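Local structure of acyl-CoA dehydrogenase (Thermus thermophilus, 2Z1Q) at residues Y23-F28 against A319-V324; A145-E150 against Q180-A185; N176-W181 against T230-L235. The protein probably oxidises saturated acyl-CoA thioesters to their 2,3-dehydroacyl forms, using bound FAD and passing the electrons to an acceptor. One frame throughout, in Å; residues are numbered along the deposited sequence.

Contact 1: Y23-F28 against A319-V324; sequences YTPEDF and AVYRTV
Phe-28 and Tyr-321 form the aromatic part of this contact, an edge-to-face (T-shaped) pair with ring planes at 77° and centroids 5.0 Å apart. The leading atom is CZ of Phe-28, which stands over the centre of the Tyr-321 ring and comes within 3.5 Å of Tyr-321 CE1. Tyr-321 offers that face because its CG lies opposite the carbonyl carbon (chi1 -75°) on a CB that points at the 23-28 segment. Pro-25 serves both rings: its CA sits over the centre of one face of Phe-28, and its CG lies 4.3 Å from Tyr-321 CD2.

Backbone oxygens make the second group of contacts. Tyr-321 O meets the edge of the Tyr-23 ring, 3.4 Å from Tyr-23 CD1, while Tyr-23 O receives a CA-H...O contact from Arg-322 CA at 3.4 Å. Water 1 bridges Tyr-23 and Arg-322, accepting from Tyr-23 N and donating to Arg-322 O.

Among the polar groups, Thr-24 N donates to Asp-27 OD1 at 3.0 Å and braces the 3-10 turn from within, while the polar ends of Tyr-321 and Arg-322 turn to other helices, to Glu-98 and Glu-493. With an alanine at Tyr-321 the edge of Phe-28 is likely to face a gap, and Glu-98 to lose its hydroxyl partner.

Helix 90-99 packs on both rings as well. This is loop-on-helix packing in the protein interior: the 3-10 turn ahead of helix 30-54 lies against helix 300-331 of the C-terminal domain, away from the flavin.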
loop_
_atom_site.group_PDB
_atom_site.type_symbol
_atom_site.label_atom_id
_atom_site.label_comp_id
_atom_site.label_asym_id
_atom_site.label_seq_id
_atom_site.Cartn_x
_atom_site.Cartn_y
_atom_site.Cartn_z
ATOM N N TYR B 23 -4.295 -30.897 -1.480
ATOM C CA TYR B 23 -2.906 -31.008 -1.903
ATOM C C TYR B 23 -2.143 -29.891 -1.198
ATOM O O TYR B 23 -2.481 -28.718 -1.339
ATOM C CB TYR B 23 -2.806 -30.869 -3.435
ATOM C CG TYR B 23 -1.425 -31.145 -4.008
ATOM C CD1 TYR B 23 -0.547 -30.101 -4.305
ATOM C CD2 TYR B 23 -0.982 -32.455 -4.212
ATOM C CE1 TYR B 23 0.746 -30.357 -4.786
ATOM C CE2 TYR B 23 0.303 -32.722 -4.691
ATOM C CZ TYR B 23 1.164 -31.671 -4.972
ATOM O OH TYR B 23 2.443 -31.935 -5.411
ATOM N N THR B 24 -1.135 -30.255 -0.414
ATOM C CA THR B 24 -0.338 -29.272 0.321
ATOM C C THR B 24 1.097 -29.240 -0.194
ATOM O O THR B 24 1.521 -30.125 -0.936
ATOM C CB THR B 24 -0.263 -29.597 1.826
ATOM O OG1 THR B 24 0.461 -30.822 2.009
ATOM C CG2 THR B 24 -1.656 -29.727 2.420
ATOM N N PRO B 25 1.864 -28.211 0.200
ATOM C CA PRO B 25 3.261 -28.068 -0.222
ATOM C C PRO B 25 4.110 -29.270 0.208
ATOM O O PRO B 25 4.992 -29.707 -0.529
ATOM C CB PRO B 25 3.695 -26.766 0.453
ATOM C CG PRO B 25 2.406 -25.981 0.510
ATOM C CD PRO B 25 1.415 -27.026 0.952
ATOM N N GLU B 26 3.845 -29.814 1.394
ATOM C CA GLU B 26 4.605 -30.972 1.853
ATOM C C GLU B 26 4.188 -32.247 1.116
ATOM O O GLU B 26 4.683 -33.334 1.413
ATOM C CB GLU B 26 4.473 -31.156 3.374
ATOM C CG GLU B 26 3.153 -30.712 3.963
ATOM C CD GLU B 26 3.012 -29.199 4.082
ATOM O OE1 GLU B 26 1.858 -28.730 4.085
ATOM O OE2 GLU B 26 4.039 -28.481 4.188
ATOM N N ASP B 27 3.285 -32.111 0.147
ATOM C CA ASP B 27 2.853 -33.262 -0.647
ATOM C C ASP B 27 3.585 -33.260 -1.989
ATOM O O ASP B 27 3.249 -34.031 -2.882
ATOM C CB ASP B 27 1.351 -33.215 -0.917
ATOM C CG ASP B 27 0.523 -33.616 0.279
ATOM O OD1 ASP B 27 -0.567 -33.039 0.448
ATOM O OD2 ASP B 27 0.947 -34.513 1.040
ATOM N N PHE B 28 4.573 -32.380 -2.123
ATOM C CA PHE B 28 5.353 -32.272 -3.356
ATOM C C PHE B 28 6.190 -33.534 -3.561
ATOM O O PHE B 28 6.995 -33.885 -2.702
ATOM C CB PHE B 28 6.290 -31.048 -3.286
ATOM C CG PHE B 28 5.587 -29.708 -3.423
ATOM C CD1 PHE B 28 6.227 -28.531 -3.037
ATOM C CD2 PHE B 28 4.301 -29.618 -3.958
ATOM C CE1 PHE B 28 5.594 -27.283 -3.180
ATOM C CE2 PHE B 28 3.665 -28.383 -4.104
ATOM C CZ PHE B 28 4.312 -27.214 -3.713
ATOM N N ALA B 319 -3.989 -22.070 -0.012
ATOM C CA ALA B 319 -5.067 -21.964 -0.986
ATOM C C ALA B 319 -4.569 -22.182 -2.424
ATOM O O ALA B 319 -5.245 -22.832 -3.224
ATOM C CB ALA B 319 -5.755 -20.613 -0.862
ATOM N N VAL B 320 -3.391 -21.654 -2.750
ATOM C CA VAL B 320 -2.838 -21.792 -4.099
ATOM C C VAL B 320 -2.566 -23.237 -4.538
ATOM O O VAL B 320 -3.030 -23.674 -5.594
ATOM C CB VAL B 320 -1.510 -21.014 -4.255
ATOM C CG1 VAL B 320 -0.874 -21.352 -5.594
ATOM C CG2 VAL B 320 -1.758 -19.520 -4.174
ATOM N N TYR B 321 -1.802 -23.967 -3.737
ATOM C CA TYR B 321 -1.466 -25.332 -4.091
ATOM C C TYR B 321 -2.606 -26.304 -3.906
ATOM O O TYR B 321 -2.602 -27.382 -4.487
ATOM C CB TYR B 321 -0.221 -25.771 -3.334
ATOM C CG TYR B 321 1.016 -25.136 -3.918
ATOM C CD1 TYR B 321 1.496 -25.522 -5.170
ATOM C CD2 TYR B 321 1.659 -24.096 -3.256
ATOM C CE1 TYR B 321 2.586 -24.883 -5.752
ATOM C CE2 TYR B 321 2.744 -23.447 -3.830
ATOM C CZ TYR B 321 3.202 -23.841 -5.071
ATOM O OH TYR B 321 4.265 -23.166 -5.617
ATOM N N ARG B 322 -3.596 -25.918 -3.114
ATOM C CA ARG B 322 -4.741 -26.785 -2.942
ATOM C C ARG B 322 -5.502 -26.653 -4.264
ATOM O O ARG B 322 -6.001 -27.639 -4.807
ATOM C CB ARG B 322 -5.591 -26.314 -1.755
ATOM C CG ARG B 322 -6.942 -27.005 -1.647
ATOM C CD ARG B 322 -7.824 -26.389 -0.560
ATOM N NE ARG B 322 -9.228 -26.709 -0.816
ATOM C CZ ARG B 322 -10.266 -26.226 -0.138
ATOM N NH1 ARG B 322 -11.494 -26.596 -0.477
ATOM N NH2 ARG B 322 -10.091 -25.376 0.868
ATOM N N THR B 323 -5.563 -25.426 -4.781
ATOM C CA THR B 323 -6.248 -25.159 -6.045
ATOM C C THR B 323 -5.603 -25.935 -7.193
ATOM O O THR B 323 -6.294 -26.591 -7.961
ATOM C CB THR B 323 -6.208 -23.655 -6.427
ATOM O OG1 THR B 323 -6.912 -22.880 -5.448
ATOM C CG2 THR B 323 -6.845 -23.445 -7.799
ATOM N N VAL B 324 -4.280 -25.845 -7.308
ATOM C CA VAL B 324 -3.539 -26.527 -8.377
ATOM C C VAL B 324 -3.635 -28.043 -8.213
ATOM O O VAL B 324 -3.701 -28.781 -9.196
ATOM C CB VAL B 324 -2.040 -26.091 -8.395
ATOM C CG1 VAL B 324 -1.315 -26.724 -9.578
ATOM C CG2 VAL B 324 -1.950 -24.580 -8.504
HETATM O O HOH W 1 -6.283 -30.088 -2.939
#

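Contact 2: A145-E150 against Q180-A185; sequences AYCLTE and QWISNA. With FAD (flavin-adenine dinucleotide), chain D.
O2 of the FAD isoalloxazine is gripped by two consecutive backbone amides, Leu-148 N and Thr-149 N. The second bond is nearly straight, with 3.1 Å from Thr-149 N to FAD O2 and 174° at the hydrogen. Tyr-146 O accepts from FAD N3 at 2.8 Å, which together with the O2 bonds fixes the pyrimidine edge of the flavin against residues 146-149.

The 180-185 segment holds another part of the ring. Ser-183 OG donates to FAD N5 at 2.6 Å, and its amide makes a longer bond to O4. With OG opposite the carbonyl carbon (chi1 -54°), the hydroxyl and the amide of this one residue reach neighbouring positions of the flavin. Water 2 accepts from Tyr-146 N and lies within bonding distance of Ser-183 O and FAD O4, so it spans the two segments beside the cofactor.

This is the flavin site of the acyl-CoA dehydrogenase fold, formed here by the beta middle domain and completed by Gln-476 and by Arg-289 and Gly-375 of the second subunit. Trp-181 turns one face of its indole to the dimethylbenzene end, with FAD C8M 3.9 Å above the ring plane.

Between the segments themselves, which run in nearly opposite directions, Gln-180 N donates to Thr-149 O at 2.7 Å from well above the carbonyl plane. Thr-149 OG1 bonds to the ribityl O2' of FAD. Among apolar groups, Ile-182 CG2 packs on Ala-145 CB at 3.9 Å.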
loop_
_atom_site.group_PDB
_atom_site.type_symbol
_atom_site.label_atom_id
_atom_site.label_comp_id
_atom_site.label_asym_id
_atom_site.label_seq_id
_atom_site.Cartn_x
_atom_site.Cartn_y
_atom_site.Cartn_z
ATOM N N ALA B 145 5.135 -13.180 -27.370
ATOM C CA ALA B 145 4.455 -12.022 -26.794
ATOM C C ALA B 145 2.961 -12.153 -27.073
ATOM O O ALA B 145 2.549 -12.798 -28.043
ATOM C CB ALA B 145 4.993 -10.728 -27.397
ATOM N N TYR B 146 2.159 -11.516 -26.228
ATOM C CA TYR B 146 0.704 -11.565 -26.315
ATOM C C TYR B 146 0.187 -10.140 -26.481
ATOM O O TYR B 146 0.417 -9.290 -25.622
ATOM C CB TYR B 146 0.179 -12.155 -25.009
ATOM C CG TYR B 146 -1.279 -12.504 -24.979
ATOM C CD1 TYR B 146 -1.767 -13.608 -25.667
ATOM C CD2 TYR B 146 -2.165 -11.776 -24.184
ATOM C CE1 TYR B 146 -3.109 -13.990 -25.557
ATOM C CE2 TYR B 146 -3.490 -12.139 -24.067
ATOM C CZ TYR B 146 -3.960 -13.246 -24.750
ATOM O OH TYR B 146 -5.280 -13.603 -24.615
ATOM N N CYS B 147 -0.527 -9.891 -27.569
ATOM C CA CYS B 147 -1.028 -8.555 -27.847
ATOM C C CYS B 147 -2.542 -8.468 -27.885
ATOM O O CYS B 147 -3.167 -8.617 -28.930
ATOM C CB CYS B 147 -0.436 -8.052 -29.166
ATOM S SG CYS B 147 1.251 -7.701 -29.038
ATOM N N LEU B 148 -3.117 -8.188 -26.725
ATOM C CA LEU B 148 -4.548 -8.089 -26.593
ATOM C C LEU B 148 -5.002 -6.678 -26.239
ATOM O O LEU B 148 -5.865 -6.120 -26.895
ATOM C CB LEU B 148 -5.023 -9.077 -25.532
ATOM C CG LEU B 148 -6.505 -9.008 -25.175
ATOM C CD1 LEU B 148 -7.311 -9.015 -26.455
ATOM C CD2 LEU B 148 -6.896 -10.177 -24.282
ATOM N N THR B 149 -4.406 -6.123 -25.193
ATOM C CA THR B 149 -4.754 -4.792 -24.716
ATOM C C THR B 149 -4.468 -3.669 -25.720
ATOM O O THR B 149 -3.508 -3.730 -26.478
ATOM C CB THR B 149 -4.008 -4.499 -23.388
ATOM O OG1 THR B 149 -4.458 -5.411 -22.379
ATOM C CG2 THR B 149 -4.270 -3.075 -22.927
ATOM N N GLU B 150 -5.321 -2.651 -25.718
ATOM C CA GLU B 150 -5.153 -1.498 -26.601
ATOM C C GLU B 150 -5.350 -0.225 -25.775
ATOM O O GLU B 150 -5.879 -0.279 -24.663
ATOM C CB GLU B 150 -6.164 -1.552 -27.760
ATOM C CG GLU B 150 -6.028 -2.816 -28.622
ATOM C CD GLU B 150 -6.882 -2.785 -29.882
ATOM O OE1 GLU B 150 -7.482 -1.735 -30.193
ATOM O OE2 GLU B 150 -6.942 -3.824 -30.571
ATOM N N GLN B 180 -1.466 -1.935 -26.713
ATOM C CA GLN B 180 -0.829 -1.272 -25.584
ATOM C C GLN B 180 -0.237 -2.165 -24.494
ATOM O O GLN B 180 -0.843 -3.168 -24.093
ATOM C CB GLN B 180 -1.856 -0.332 -24.939
ATOM C CG GLN B 180 -1.258 0.665 -23.970
ATOM C CD GLN B 180 -0.656 1.860 -24.676
ATOM O OE1 GLN B 180 -1.265 2.927 -24.747
ATOM N NE2 GLN B 180 0.542 1.683 -25.219
ATOM N N TRP B 181 0.937 -1.775 -23.998
ATOM C CA TRP B 181 1.627 -2.493 -22.923
ATOM C C TRP B 181 1.984 -3.948 -23.264
ATOM O O TRP B 181 1.536 -4.848 -22.573
ATOM C CB TRP B 181 0.754 -2.529 -21.651
ATOM C CG TRP B 181 0.391 -1.217 -20.976
ATOM C CD1 TRP B 181 -0.864 -0.674 -20.862
ATOM C CD2 TRP B 181 1.271 -0.335 -20.266
ATOM N NE1 TRP B 181 -0.817 0.486 -20.128
ATOM C CE2 TRP B 181 0.480 0.718 -19.748
ATOM C CE3 TRP B 181 2.651 -0.332 -20.015
ATOM C CZ2 TRP B 181 1.022 1.762 -18.995
ATOM C CZ3 TRP B 181 3.190 0.711 -19.264
ATOM C CH2 TRP B 181 2.374 1.743 -18.764
ATOM N N ILE B 182 2.786 -4.197 -24.291
ATOM C CA ILE B 182 3.119 -5.585 -24.635
ATOM C C ILE B 182 4.409 -6.069 -23.978
ATOM O O ILE B 182 5.490 -5.613 -24.327
ATOM C CB ILE B 182 3.243 -5.754 -26.166
ATOM C CG1 ILE B 182 1.864 -5.694 -26.793
ATOM C CG2 ILE B 182 3.866 -7.086 -26.524
ATOM C CD1 ILE B 182 1.232 -4.363 -26.701
ATOM N N SER B 183 4.292 -6.986 -23.022
ATOM C CA SER B 183 5.489 -7.526 -22.366
ATOM C C SER B 183 6.307 -8.323 -23.383
ATOM O O SER B 183 5.737 -9.020 -24.228
ATOM C CB SER B 183 5.102 -8.464 -21.201
ATOM O OG SER B 183 4.227 -7.843 -20.281
ATOM N N ASN B 184 7.631 -8.211 -23.292
ATOM C CA ASN B 184 8.563 -8.917 -24.180
ATOM C C ASN B 184 8.642 -8.337 -25.598
ATOM O O ASN B 184 9.417 -8.818 -26.437
ATOM C CB ASN B 184 8.185 -10.415 -24.275
ATOM C CG ASN B 184 8.406 -11.187 -22.960
ATOM O OD1 ASN B 184 7.914 -12.305 -22.811
ATOM N ND2 ASN B 184 9.143 -10.607 -22.023
ATOM N N ALA B 185 7.859 -7.296 -25.863
ATOM C CA ALA B 185 7.818 -6.663 -27.180
ATOM C C ALA B 185 9.174 -6.214 -27.698
ATOM O O ALA B 185 9.389 -6.133 -28.909
ATOM C CB ALA B 185 6.857 -5.488 -27.156
HETATM P PA FAD D . -8.448 0.898 -16.670
HETATM O O1A FAD D . -7.059 0.926 -16.288
HETATM O O2A FAD D . -8.962 1.002 -18.179
HETATM O O5B FAD D . -9.432 0.218 -15.659
HETATM C C5B FAD D . -9.701 1.109 -14.577
HETATM C C4B FAD D . -10.759 0.310 -13.851
HETATM O O4B FAD D . -10.992 -1.025 -14.055
HETATM C C3B FAD D . -11.182 0.684 -12.359
HETATM O O3B FAD D . -12.055 1.820 -12.348
HETATM C C2B FAD D . -11.867 -0.720 -12.100
HETATM O O2B FAD D . -12.915 -0.738 -11.125
HETATM C C1B FAD D . -12.255 -0.793 -13.549
HETATM N N9A FAD D . -13.287 -1.642 -14.065
HETATM C C8A FAD D . -13.213 -2.162 -15.324
HETATM N N7A FAD D . -14.263 -2.851 -15.585
HETATM C C5A FAD D . -15.077 -2.843 -14.508
HETATM C C6A FAD D . -16.351 -3.413 -14.212
HETATM N N6A FAD D . -16.991 -4.181 -15.164
HETATM N N1A FAD D . -16.886 -3.178 -12.983
HETATM C C2A FAD D . -16.276 -2.419 -12.078
HETATM N N3A FAD D . -15.104 -1.876 -12.338
HETATM C C4A FAD D . -14.461 -2.037 -13.506
HETATM N N1 FAD D . -1.494 -6.690 -22.053
HETATM C C2 FAD D . -1.355 -7.697 -22.941
HETATM O O2 FAD D . -2.267 -7.907 -23.725
HETATM N N3 FAD D . -0.243 -8.471 -23.014
HETATM C C4 FAD D . 0.837 -8.284 -22.180
HETATM O O4 FAD D . 1.826 -8.972 -22.253
HETATM C C4X FAD D . 0.760 -7.180 -21.191
HETATM N N5 FAD D . 1.768 -6.885 -20.354
HETATM C C5X FAD D . 1.686 -5.841 -19.489
HETATM C C6 FAD D . 2.795 -5.490 -18.639
HETATM C C7 FAD D . 2.698 -4.376 -17.787
HETATM C C7M FAD D . 3.881 -3.999 -16.916
HETATM C C8 FAD D . 1.496 -3.600 -17.743
HETATM C C8M FAD D . 1.355 -2.389 -16.848
HETATM C C9 FAD D . 0.427 -3.934 -18.544
HETATM C C9A FAD D . 0.493 -5.049 -19.435
HETATM N N10 FAD D . -0.602 -5.345 -20.276
HETATM C C10 FAD D . -0.512 -6.385 -21.180
HETATM C "C1'" FAD D . -1.749 -4.483 -20.156
HETATM C "C2'" FAD D . -2.909 -5.052 -19.326
HETATM O "O2'" FAD D . -3.475 -6.195 -19.950
HETATM C "C3'" FAD D . -3.837 -3.880 -19.284
HETATM O "O3'" FAD D . -3.139 -2.804 -18.594
HETATM C "C4'" FAD D . -5.124 -4.099 -18.539
HETATM O "O4'" FAD D . -5.949 -5.118 -19.109
HETATM C "C5'" FAD D . -5.717 -2.738 -18.609
HETATM O "O5'" FAD D . -6.878 -2.598 -17.959
HETATM P P FAD D . -6.986 -0.998 -18.018
HETATM O O1P FAD D . -5.711 -0.451 -17.482
HETATM O O2P FAD D . -7.187 -0.486 -19.549
HETATM O O3P FAD D . -8.249 -0.680 -17.033
HETATM O O HOH W 2 3.179 -10.331 -24.071
#

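Contact 3: N176-W181 against T230-L235; sequences NGVKQW and TRQVIL. With FAD (flavin-adenine dinucleotide), chain D.
An antiparallel strand pair of the middle-domain sheet joins residues 176-181 to 230-235, their axes 4.8 Å apart at closest approach and 176° between directions. Gly-177 and Leu-235 form a hydrogen-bonded pair with reciprocal bonds: Gly-177 N meets Leu-235 O in the carbonyl plane, on a lone pair, and Leu-235 N reaches Gly-177 O at 2.9 Å. Lys-179 and Val-233 make the next such pair; Lys-179 N to Val-233 O is 2.8 Å and nearly straight at 170°. Val-178 and Ile-234 are the non-hydrogen-bonded pair between them.

On the Lys-179 face, Leu-235 CD1 lies 3.8 Å from Lys-179 CG. Bends at chi2 and chi3 carry the end of the lysine away from 230-235, where NZ forms a salt bridge with Glu-150 and also bonds to Leu-148 O and Phe-194 O. On the Val-178 face, Gln-232 runs extended, with CG anti to the backbone N (chi1 -171°), which lays its CD 3.7 Å from Val-178 CG1.

At its flavin end this beta-sheet pairing enters the FAD pocket, where the chain turns a corner at Trp-181. Thr-230 CG2 meets the edge of the indole in its plane, 3.9 Å from Trp-181 CE3, and lies 3.8 Å from FAD C6. Tyr-376 of the second subunit also meets the Trp-181 ring.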
loop_
_atom_site.group_PDB
_atom_site.type_symbol
_atom_site.label_atom_id
_atom_site.label_comp_id
_atom_site.label_asym_id
_atom_site.label_seq_id
_atom_site.Cartn_x
_atom_site.Cartn_y
_atom_site.Cartn_z
ATOM N N ASN B 176 -4.332 -3.655 -38.991
ATOM C CA ASN B 176 -4.143 -2.256 -38.647
ATOM C C ASN B 176 -4.677 -1.971 -37.243
ATOM O O ASN B 176 -5.826 -2.290 -36.917
ATOM C CB ASN B 176 -4.844 -1.365 -39.683
ATOM C CG ASN B 176 -4.062 -1.259 -40.983
ATOM O OD1 ASN B 176 -2.996 -0.639 -41.030
ATOM N ND2 ASN B 176 -4.579 -1.881 -42.042
ATOM N N GLY B 177 -3.841 -1.375 -36.405
ATOM C CA GLY B 177 -4.276 -1.063 -35.055
ATOM C C GLY B 177 -3.115 -0.808 -34.122
ATOM O O GLY B 177 -1.949 -0.837 -34.540
ATOM N N VAL B 178 -3.428 -0.557 -32.856
ATOM C CA VAL B 178 -2.412 -0.296 -31.836
ATOM C C VAL B 178 -2.665 -1.187 -30.626
ATOM O O VAL B 178 -3.791 -1.276 -30.138
ATOM C CB VAL B 178 -2.462 1.177 -31.374
ATOM C CG1 VAL B 178 -1.426 1.430 -30.286
ATOM C CG2 VAL B 178 -2.230 2.106 -32.569
ATOM N N LYS B 179 -1.618 -1.864 -30.159
ATOM C CA LYS B 179 -1.720 -2.738 -28.989
ATOM C C LYS B 179 -0.873 -2.090 -27.889
ATOM O O LYS B 179 0.288 -1.749 -28.104
ATOM C CB LYS B 179 -1.205 -4.136 -29.323
ATOM C CG LYS B 179 -1.706 -4.688 -30.648
ATOM C CD LYS B 179 -3.220 -4.761 -30.732
ATOM C CE LYS B 179 -3.812 -5.782 -29.783
ATOM N NZ LYS B 179 -5.303 -5.831 -29.902
ATOM N N GLN B 180 -1.466 -1.935 -26.713
ATOM C CA GLN B 180 -0.829 -1.272 -25.584
ATOM C C GLN B 180 -0.237 -2.165 -24.494
ATOM O O GLN B 180 -0.843 -3.168 -24.093
ATOM C CB GLN B 180 -1.856 -0.332 -24.939
ATOM C CG GLN B 180 -1.258 0.665 -23.970
ATOM C CD GLN B 180 -0.656 1.860 -24.676
ATOM O OE1 GLN B 180 -1.265 2.927 -24.747
ATOM N NE2 GLN B 180 0.542 1.683 -25.219
ATOM N N TRP B 181 0.937 -1.775 -23.998
ATOM C CA TRP B 181 1.627 -2.493 -22.923
ATOM C C TRP B 181 1.984 -3.948 -23.264
ATOM O O TRP B 181 1.536 -4.848 -22.573
ATOM C CB TRP B 181 0.754 -2.529 -21.651
ATOM C CG TRP B 181 0.391 -1.217 -20.976
ATOM C CD1 TRP B 181 -0.864 -0.674 -20.862
ATOM C CD2 TRP B 181 1.271 -0.335 -20.266
ATOM N NE1 TRP B 181 -0.817 0.486 -20.128
ATOM C CE2 TRP B 181 0.480 0.718 -19.748
ATOM C CE3 TRP B 181 2.651 -0.332 -20.015
ATOM C CZ2 TRP B 181 1.022 1.762 -18.995
ATOM C CZ3 TRP B 181 3.190 0.711 -19.264
ATOM C CH2 TRP B 181 2.374 1.743 -18.764
ATOM N N THR B 230 8.457 -3.784 -21.931
ATOM C CA THR B 230 7.068 -3.462 -22.202
ATOM C C THR B 230 7.034 -2.317 -23.214
ATOM O O THR B 230 7.517 -1.214 -22.955
ATOM C CB THR B 230 6.316 -3.040 -20.918
ATOM O OG1 THR B 230 6.819 -3.766 -19.792
ATOM C CG2 THR B 230 4.837 -3.352 -21.060
ATOM N N ARG B 231 6.472 -2.584 -24.382
ATOM C CA ARG B 231 6.404 -1.576 -25.425
ATOM C C ARG B 231 5.044 -1.594 -26.077
ATOM O O ARG B 231 4.258 -2.525 -25.909
ATOM C CB ARG B 231 7.466 -1.831 -26.508
ATOM C CG ARG B 231 8.919 -1.579 -26.108
ATOM C CD ARG B 231 9.868 -2.285 -27.085
ATOM N NE ARG B 231 11.277 -1.964 -26.857
ATOM C CZ ARG B 231 11.939 -0.992 -27.479
ATOM N NH1 ARG B 231 11.325 -0.227 -28.378
ATOM N NH2 ARG B 231 13.222 -0.786 -27.206
ATOM N N GLN B 232 4.767 -0.552 -26.839
ATOM C CA GLN B 232 3.516 -0.454 -27.554
ATOM C C GLN B 232 3.796 -1.091 -28.912
ATOM O O GLN B 232 4.856 -0.865 -29.497
ATOM C CB GLN B 232 3.147 1.010 -27.716
ATOM C CG GLN B 232 1.780 1.252 -28.237
ATOM C CD GLN B 232 1.504 2.724 -28.382
ATOM O OE1 GLN B 232 2.118 3.399 -29.204
ATOM N NE2 GLN B 232 0.579 3.235 -27.580
ATOM N N VAL B 233 2.880 -1.923 -29.393
ATOM C CA VAL B 233 3.065 -2.559 -30.694
ATOM C C VAL B 233 2.112 -1.918 -31.695
ATOM O O VAL B 233 0.900 -1.911 -31.489
ATOM C CB VAL B 233 2.810 -4.090 -30.628
ATOM C CG1 VAL B 233 2.928 -4.697 -32.018
ATOM C CG2 VAL B 233 3.819 -4.747 -29.696
ATOM N N ILE B 234 2.664 -1.372 -32.774
ATOM C CA ILE B 234 1.862 -0.718 -33.799
ATOM C C ILE B 234 1.740 -1.579 -35.055
ATOM O O ILE B 234 2.700 -2.220 -35.462
ATOM C CB ILE B 234 2.490 0.648 -34.186
ATOM C CG1 ILE B 234 2.465 1.595 -32.982
ATOM C CG2 ILE B 234 1.754 1.242 -35.383
ATOM C CD1 ILE B 234 3.240 2.887 -33.191
ATOM N N LEU B 235 0.562 -1.607 -35.667
ATOM C CA LEU B 235 0.378 -2.378 -36.892
ATOM C C LEU B 235 -0.123 -1.495 -38.022
ATOM O O LEU B 235 -1.263 -1.043 -38.003
ATOM C CB LEU B 235 -0.617 -3.519 -36.699
ATOM C CG LEU B 235 -0.258 -4.636 -35.729
ATOM C CD1 LEU B 235 -0.647 -4.256 -34.304
ATOM C CD2 LEU B 235 -1.006 -5.875 -36.166
HETATM P PA FAD D . -8.448 0.898 -16.670
HETATM O O1A FAD D . -7.059 0.926 -16.288
HETATM O O2A FAD D . -8.962 1.002 -18.179
HETATM O O5B FAD D . -9.432 0.218 -15.659
HETATM C C5B FAD D . -9.701 1.109 -14.577
HETATM C C4B FAD D . -10.759 0.310 -13.851
HETATM O O4B FAD D . -10.992 -1.025 -14.055
HETATM C C3B FAD D . -11.182 0.684 -12.359
HETATM O O3B FAD D . -12.055 1.820 -12.348
HETATM C C2B FAD D . -11.867 -0.720 -12.100
HETATM O O2B FAD D . -12.915 -0.738 -11.125
HETATM C C1B FAD D . -12.255 -0.793 -13.549
HETATM N N9A FAD D . -13.287 -1.642 -14.065
HETATM C C8A FAD D . -13.213 -2.162 -15.324
HETATM N N7A FAD D . -14.263 -2.851 -15.585
HETATM C C5A FAD D . -15.077 -2.843 -14.508
HETATM C C6A FAD D . -16.351 -3.413 -14.212
HETATM N N6A FAD D . -16.991 -4.181 -15.164
HETATM N N1A FAD D . -16.886 -3.178 -12.983
HETATM C C2A FAD D . -16.276 -2.419 -12.078
HETATM N N3A FAD D . -15.104 -1.876 -12.338
HETATM C C4A FAD D . -14.461 -2.037 -13.506
HETATM N N1 FAD D . -1.494 -6.690 -22.053
HETATM C C2 FAD D . -1.355 -7.697 -22.941
HETATM O O2 FAD D . -2.267 -7.907 -23.725
HETATM N N3 FAD D . -0.243 -8.471 -23.014
HETATM C C4 FAD D . 0.837 -8.284 -22.180
HETATM O O4 FAD D . 1.826 -8.972 -22.253
HETATM C C4X FAD D . 0.760 -7.180 -21.191
HETATM N N5 FAD D . 1.768 -6.885 -20.354
HETATM C C5X FAD D . 1.686 -5.841 -19.489
HETATM C C6 FAD D . 2.795 -5.490 -18.639
HETATM C C7 FAD D . 2.698 -4.376 -17.787
HETATM C C7M FAD D . 3.881 -3.999 -16.916
HETATM C C8 FAD D . 1.496 -3.600 -17.743
HETATM C C8M FAD D . 1.355 -2.389 -16.848
HETATM C C9 FAD D . 0.427 -3.934 -18.544
HETATM C C9A FAD D . 0.493 -5.049 -19.435
HETATM N N10 FAD D . -0.602 -5.345 -20.276
HETATM C C10 FAD D . -0.512 -6.385 -21.180
HETATM C "C1'" FAD D . -1.749 -4.483 -20.156
HETATM C "C2'" FAD D . -2.909 -5.052 -19.326
HETATM O "O2'" FAD D . -3.475 -6.195 -19.950
HETATM C "C3'" FAD D . -3.837 -3.880 -19.284
HETATM O "O3'" FAD D . -3.139 -2.804 -18.594
HETATM C "C4'" FAD D . -5.124 -4.099 -18.539
HETATM O "O4'" FAD D . -5.949 -5.118 -19.109
HETATM C "C5'" FAD D . -5.717 -2.738 -18.609
HETATM O "O5'" FAD D . -6.878 -2.598 -17.959
HETATM P P FAD D . -6.986 -0.998 -18.018
HETATM O O1P FAD D . -5.711 -0.451 -17.482
HETATM O O2P FAD D . -7.187 -0.486 -19.549
HETATM O O3P FAD D . -8.249 -0.680 -17.033
#

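From the N terminus, the chain first passes through 23-28, just before helix 30-54, and contact 1 is completed only 291 residues later on helix 300-331. The long loop it closes takes in the rest of the helical N-terminal region and the whole beta middle domain, with contacts 2 and 3 inside it. Contact 2 closes a short loop from 145-150 to 180-185; contact 3 begins where contact 2 ends and closes at 230-235. The two loops overlap at the shared Gln-180 and Trp-181, tying both 145-150 and 230-235 to strand 172-183, with centres 7 Å apart. Contact 1 lies on the opposite side of the chain's centre, its centre 31 Å from that of contact 2.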